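Local coordinates for DNA-3-methyladenine glycosidase (Bacillus halodurans, PDB 2H56), which is a largely helical protein of the HhH-GPD superfamily of base excision DNA repair proteins, at residues A[166-180]-A[187-199]. Sequence-based numbering, arbitrary orientation.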
loop_
_atom_site.group_PDB
_atom_site.type_symbol
_atom_site.label_atom_id
_atom_site.label_comp_id
_atom_site.label_asym_id
_atom_site.label_seq_id
_atom_site.Cartn_x
_atom_site.Cartn_y
_atom_site.Cartn_z
ATOM N N SER A 166 -4.057 7.275 -0.430
ATOM C CA SER A 166 -2.838 7.774 -1.028
ATOM C C SER A 166 -3.129 8.669 -2.228
ATOM O O SER A 166 -3.263 8.220 -3.374
ATOM C CB SER A 166 -1.876 6.677 -1.422
ATOM O OG SER A 166 -0.694 7.292 -1.911
ATOM N N VAL A 167 -3.180 9.961 -1.964
ATOM C CA VAL A 167 -3.513 10.908 -3.022
ATOM C C VAL A 167 -2.556 10.831 -4.201
ATOM O O VAL A 167 -2.951 11.104 -5.331
ATOM C CB VAL A 167 -3.606 12.317 -2.455
ATOM C CG1 VAL A 167 -3.455 13.347 -3.532
ATOM C CG2 VAL A 167 -4.950 12.433 -1.737
ATOM N N GLY A 168 -1.318 10.409 -3.955
ATOM C CA GLY A 168 -0.302 10.397 -5.016
ATOM C C GLY A 168 -0.279 9.144 -5.859
ATOM O O GLY A 168 0.496 9.053 -6.769
ATOM N N ASP A 169 -1.106 8.160 -5.551
ATOM C CA ASP A 169 -1.115 6.921 -6.320
ATOM C C ASP A 169 -1.764 7.099 -7.705
ATOM O O ASP A 169 -2.962 7.315 -7.846
ATOM C CB ASP A 169 -1.827 5.808 -5.539
ATOM C CG ASP A 169 -1.630 4.425 -6.174
ATOM O OD1 ASP A 169 -0.600 3.753 -5.932
ATOM O OD2 ASP A 169 -2.523 3.993 -6.924
ATOM N N VAL A 170 -0.950 6.971 -8.733
ATOM C CA VAL A 170 -1.412 7.024 -10.116
ATOM C C VAL A 170 -2.509 5.991 -10.413
ATOM O O VAL A 170 -3.312 6.161 -11.336
ATOM C CB VAL A 170 -0.223 6.775 -11.059
ATOM C CG1 VAL A 170 -0.703 6.561 -12.484
ATOM C CG2 VAL A 170 0.755 7.929 -10.954
ATOM N N GLY A 171 -2.533 4.914 -9.635
ATOM C CA GLY A 171 -3.545 3.880 -9.796
ATOM C C GLY A 171 -4.859 4.394 -9.309
ATOM O O GLY A 171 -5.834 4.437 -10.054
ATOM N N LEU A 172 -4.878 4.828 -8.059
ATOM C CA LEU A 172 -6.065 5.433 -7.486
ATOM C C LEU A 172 -6.543 6.603 -8.342
ATOM O O LEU A 172 -7.734 6.775 -8.528
ATOM C CB LEU A 172 -5.798 5.862 -6.040
ATOM C CG LEU A 172 -5.484 4.678 -5.100
ATOM C CD1 LEU A 172 -4.886 5.165 -3.805
ATOM C CD2 LEU A 172 -6.737 3.849 -4.838
ATOM N N GLN A 173 -5.619 7.389 -8.878
ATOM C CA GLN A 173 -5.989 8.516 -9.745
ATOM C C GLN A 173 -6.699 8.070 -11.020
ATOM O O GLN A 173 -7.720 8.639 -11.422
ATOM C CB GLN A 173 -4.764 9.362 -10.097
ATOM C CG GLN A 173 -4.353 10.304 -8.995
ATOM C CD GLN A 173 -3.066 11.066 -9.276
ATOM O OE1 GLN A 173 -2.602 11.156 -10.414
ATOM N NE2 GLN A 173 -2.480 11.619 -8.220
ATOM N N ARG A 174 -6.157 7.046 -11.659
ATOM C CA ARG A 174 -6.810 6.464 -12.823
ATOM C C ARG A 174 -8.225 5.986 -12.483
ATOM O O ARG A 174 -9.139 6.175 -13.272
ATOM C CB ARG A 174 -5.987 5.307 -13.361
ATOM C CG ARG A 174 -6.607 4.557 -14.531
ATOM C CD ARG A 174 -5.547 3.723 -15.257
ATOM N NE ARG A 174 -6.116 2.584 -15.976
ATOM C CZ ARG A 174 -6.491 2.598 -17.259
ATOM N NH1 ARG A 174 -6.356 3.689 -18.008
ATOM N NH2 ARG A 174 -6.987 1.497 -17.812
ATOM N N GLY A 175 -8.407 5.368 -11.319
ATOM C CA GLY A 175 -9.718 4.856 -10.943
ATOM C C GLY A 175 -10.684 5.996 -10.668
ATOM O O GLY A 175 -11.854 5.924 -11.023
ATOM N N ALA A 176 -10.181 7.053 -10.040
ATOM C CA ALA A 176 -10.990 8.205 -9.713
ATOM C C ALA A 176 -11.547 8.868 -10.976
ATOM O O ALA A 176 -12.723 9.143 -11.058
ATOM C CB ALA A 176 -10.179 9.195 -8.896
ATOM N N LYS A 177 -10.693 9.125 -11.952
ATOM C CA LYS A 177 -11.127 9.666 -13.245
ATOM C C LYS A 177 -12.202 8.789 -13.874
ATOM O O LYS A 177 -13.159 9.284 -14.446
ATOM C CB LYS A 177 -9.935 9.789 -14.211
ATOM C CG LYS A 177 -9.037 10.969 -13.893
ATOM C CD LYS A 177 -7.609 10.809 -14.417
ATOM C CE LYS A 177 -7.518 10.885 -15.916
ATOM N NZ LYS A 177 -6.090 10.805 -16.311
ATOM N N TRP A 178 -12.039 7.481 -13.755
ATOM C CA TRP A 178 -12.937 6.525 -14.392
ATOM C C TRP A 178 -14.290 6.583 -13.712
ATOM O O TRP A 178 -15.319 6.689 -14.356
ATOM C CB TRP A 178 -12.334 5.122 -14.276
ATOM C CG TRP A 178 -13.030 4.061 -15.013
ATOM C CD1 TRP A 178 -12.775 3.642 -16.290
ATOM C CD2 TRP A 178 -14.076 3.238 -14.521
ATOM N NE1 TRP A 178 -13.615 2.613 -16.622
ATOM C CE2 TRP A 178 -14.424 2.346 -15.547
ATOM C CE3 TRP A 178 -14.767 3.175 -13.316
ATOM C CZ2 TRP A 178 -15.424 1.399 -15.397
ATOM C CZ3 TRP A 178 -15.762 2.249 -13.180
ATOM C CH2 TRP A 178 -16.081 1.371 -14.210
ATOM N N LEU A 179 -14.259 6.563 -12.392
ATOM C CA LEU A 179 -15.463 6.489 -11.581
ATOM C C LEU A 179 -16.191 7.845 -11.357
ATOM O O LEU A 179 -17.375 7.860 -11.093
ATOM C CB LEU A 179 -15.067 5.858 -10.239
ATOM C CG LEU A 179 -16.146 5.343 -9.285
ATOM C CD1 LEU A 179 -16.892 4.167 -9.893
ATOM C CD2 LEU A 179 -15.458 4.951 -8.006
ATOM N N TYR A 180 -15.488 8.968 -11.465
ATOM C CA TYR A 180 -16.062 10.285 -11.155
ATOM C C TYR A 180 -15.861 11.335 -12.260
ATOM O O TYR A 180 -16.513 12.368 -12.254
ATOM C CB TYR A 180 -15.472 10.822 -9.841
ATOM C CG TYR A 180 -15.756 9.952 -8.636
ATOM C CD1 TYR A 180 -17.004 9.953 -8.009
ATOM C CD2 TYR A 180 -14.763 9.133 -8.108
ATOM C CE1 TYR A 180 -17.246 9.133 -6.880
ATOM C CE2 TYR A 180 -14.993 8.330 -6.997
ATOM C CZ TYR A 180 -16.229 8.322 -6.391
ATOM O OH TYR A 180 -16.395 7.485 -5.306
ATOM N N GLY A 187 -7.381 13.393 -11.707
ATOM C CA GLY A 187 -7.452 12.284 -10.760
ATOM C C GLY A 187 -7.078 12.700 -9.367
ATOM O O GLY A 187 -7.788 12.368 -8.418
ATOM N N LYS A 188 -5.990 13.453 -9.234
ATOM C CA LYS A 188 -5.558 13.895 -7.911
ATOM C C LYS A 188 -6.704 14.670 -7.234
ATOM O O LYS A 188 -7.198 14.280 -6.167
ATOM C CB LYS A 188 -4.266 14.719 -7.964
ATOM C CG LYS A 188 -3.522 14.737 -6.634
ATOM C CD LYS A 188 -2.209 15.521 -6.640
ATOM C CE LYS A 188 -1.813 15.989 -5.199
ATOM N NZ LYS A 188 -0.393 15.678 -4.791
ATOM N N LYS A 189 -7.156 15.735 -7.881
ATOM C CA LYS A 189 -8.219 16.557 -7.331
ATOM C C LYS A 189 -9.509 15.768 -7.083
ATOM O O LYS A 189 -10.208 16.026 -6.096
ATOM C CB LYS A 189 -8.501 17.727 -8.266
ATOM C CG LYS A 189 -7.454 18.855 -8.268
ATOM C CD LYS A 189 -7.819 19.886 -9.321
ATOM C CE LYS A 189 -7.829 21.315 -8.772
ATOM N NZ LYS A 189 -6.451 21.881 -8.630
ATOM N N LEU A 190 -9.842 14.821 -7.969
ATOM C CA LEU A 190 -11.099 14.052 -7.833
ATOM C C LEU A 190 -11.012 13.217 -6.581
ATOM O O LEU A 190 -11.942 13.139 -5.781
ATOM C CB LEU A 190 -11.340 13.140 -9.040
ATOM C CG LEU A 190 -11.868 13.811 -10.312
ATOM C CD1 LEU A 190 -11.883 12.849 -11.502
ATOM C CD2 LEU A 190 -13.246 14.401 -10.098
ATOM N N LEU A 191 -9.855 12.585 -6.438
ATOM C CA LEU A 191 -9.559 11.728 -5.299
ATOM C C LEU A 191 -9.588 12.493 -3.959
ATOM O O LEU A 191 -10.179 12.021 -2.999
ATOM C CB LEU A 191 -8.212 11.083 -5.549
ATOM C CG LEU A 191 -7.746 9.885 -4.774
ATOM C CD1 LEU A 191 -8.830 8.788 -4.662
ATOM C CD2 LEU A 191 -6.532 9.420 -5.508
ATOM N N ILE A 192 -8.991 13.682 -3.896
ATOM C CA ILE A 192 -9.071 14.500 -2.686
ATOM C C ILE A 192 -10.508 14.860 -2.352
ATOM O O ILE A 192 -10.910 14.811 -1.194
ATOM C CB ILE A 192 -8.276 15.816 -2.809
ATOM C CG1 ILE A 192 -6.769 15.529 -2.766
ATOM C CG2 ILE A 192 -8.696 16.810 -1.693
ATOM C CD1 ILE A 192 -5.910 16.718 -3.080
ATOM N N TYR A 193 -11.283 15.221 -3.370
ATOM C CA TYR A 193 -12.649 15.730 -3.168
ATOM C C TYR A 193 -13.588 14.603 -2.736
ATOM O O TYR A 193 -14.208 14.670 -1.663
ATOM C CB TYR A 193 -13.113 16.393 -4.451
ATOM C CG TYR A 193 -14.468 17.032 -4.419
ATOM C CD1 TYR A 193 -15.602 16.302 -4.764
ATOM C CD2 TYR A 193 -14.624 18.388 -4.122
ATOM C CE1 TYR A 193 -16.863 16.884 -4.780
ATOM C CE2 TYR A 193 -15.899 18.988 -4.139
ATOM C CZ TYR A 193 -17.017 18.223 -4.468
ATOM O OH TYR A 193 -18.300 18.774 -4.497
ATOM N N HIS A 194 -13.646 13.545 -3.529
ATOM C CA HIS A 194 -14.549 12.452 -3.256
ATOM C C HIS A 194 -14.118 11.616 -2.053
ATOM O O HIS A 194 -14.955 11.035 -1.354
ATOM C CB HIS A 194 -14.690 11.593 -4.500
ATOM C CG HIS A 194 -15.503 12.245 -5.571
ATOM N ND1 HIS A 194 -14.952 13.063 -6.536
ATOM C CD2 HIS A 194 -16.833 12.229 -5.804
ATOM C CE1 HIS A 194 -15.913 13.514 -7.320
ATOM N NE2 HIS A 194 -17.062 13.016 -6.899
ATOM N N GLY A 195 -12.822 11.586 -1.795
ATOM C CA GLY A 195 -12.267 10.859 -0.636
ATOM C C GLY A 195 -12.832 11.244 0.713
ATOM O O GLY A 195 -12.914 10.424 1.629
ATOM N N LYS A 196 -13.239 12.499 0.829
ATOM C CA LYS A 196 -13.847 13.002 2.045
ATOM C C LYS A 196 -15.093 12.206 2.468
ATOM O O LYS A 196 -15.387 12.144 3.657
ATOM C CB LYS A 196 -14.160 14.501 1.877
ATOM C CG LYS A 196 -12.920 15.431 1.913
ATOM C CD LYS A 196 -13.209 16.894 1.432
ATOM C CE LYS A 196 -11.919 17.788 1.435
ATOM N N ALA A 197 -15.808 11.609 1.495
ATOM C CA ALA A 197 -17.031 10.804 1.715
ATOM C C ALA A 197 -16.799 9.456 2.397
ATOM O O ALA A 197 -17.756 8.818 2.837
ATOM C CB ALA A 197 -17.704 10.527 0.396
ATOM N N TRP A 198 -15.548 9.010 2.457
ATOM C CA TRP A 198 -15.274 7.631 2.821
ATOM C C TRP A 198 -14.709 7.435 4.203
ATOM O O TRP A 198 -14.634 6.297 4.648
ATOM C CB TRP A 198 -14.345 6.977 1.823
ATOM C CG TRP A 198 -14.742 7.203 0.453
ATOM C CD1 TRP A 198 -16.013 7.306 -0.035
ATOM C CD2 TRP A 198 -13.863 7.369 -0.650
ATOM N NE1 TRP A 198 -15.973 7.517 -1.399
ATOM C CE2 TRP A 198 -14.660 7.558 -1.795
ATOM C CE3 TRP A 198 -12.476 7.345 -0.785
ATOM C CZ2 TRP A 198 -14.115 7.765 -3.045
ATOM C CZ3 TRP A 198 -11.932 7.531 -2.031
ATOM C CH2 TRP A 198 -12.750 7.734 -3.145
ATOM N N ALA A 199 -14.380 8.513 4.912
ATOM C CA ALA A 199 -13.885 8.353 6.285
ATOM C C ALA A 199 -14.869 7.542 7.126
ATOM O O ALA A 199 -16.072 7.611 6.924
ATOM C CB ALA A 199 -13.610 9.665 6.938
#
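Tyr180 and His194 stack in an offset pair, ring centroids 3.8 Å apart and planes at 24°. His194 CB also lies over the Tyr180 face, a CH-pi contact. The hydrogen bond from His194 ND1 to Leu190 O (3.1 Å) helps set the turn of the imidazole; the oxygen lies in the ring plane. Leu190 O also accepts from His194 N. The Tyr180 hydroxyl end meets the edge of the Trp198 indole near its plane. At the crossing, Ala176 CB faces Leu190 CB at 4.1 Å. Gly187 brings its backbone against Gln173 and Lys177, and its CA lies 4.2 Å from Gln173 CA. Leu191 CD2 packs on Leu172 CB at 3.7 Å. At the other end, Val167 spreads its branches, CG1 against Lys188 and CG2 against Ile192. Gln173 runs alongside Lys188, extended beyond CG (chi2 175°), and its NE2 donates to Val167 O at 3.0 Å. This ties the loop to the helix whose N-cap is Asp169. The axes of helices 170-180 and 187-195, joined by a short loop within the HhH-GPD region, come within 8.0 Å and cross steeply at 78°. Tyr180 OH and Trp198 NE1 both hydrogen-bond to Asp30 OD2, beside helix 31-40. Helix 202-219 packs on Leu172 and Leu191.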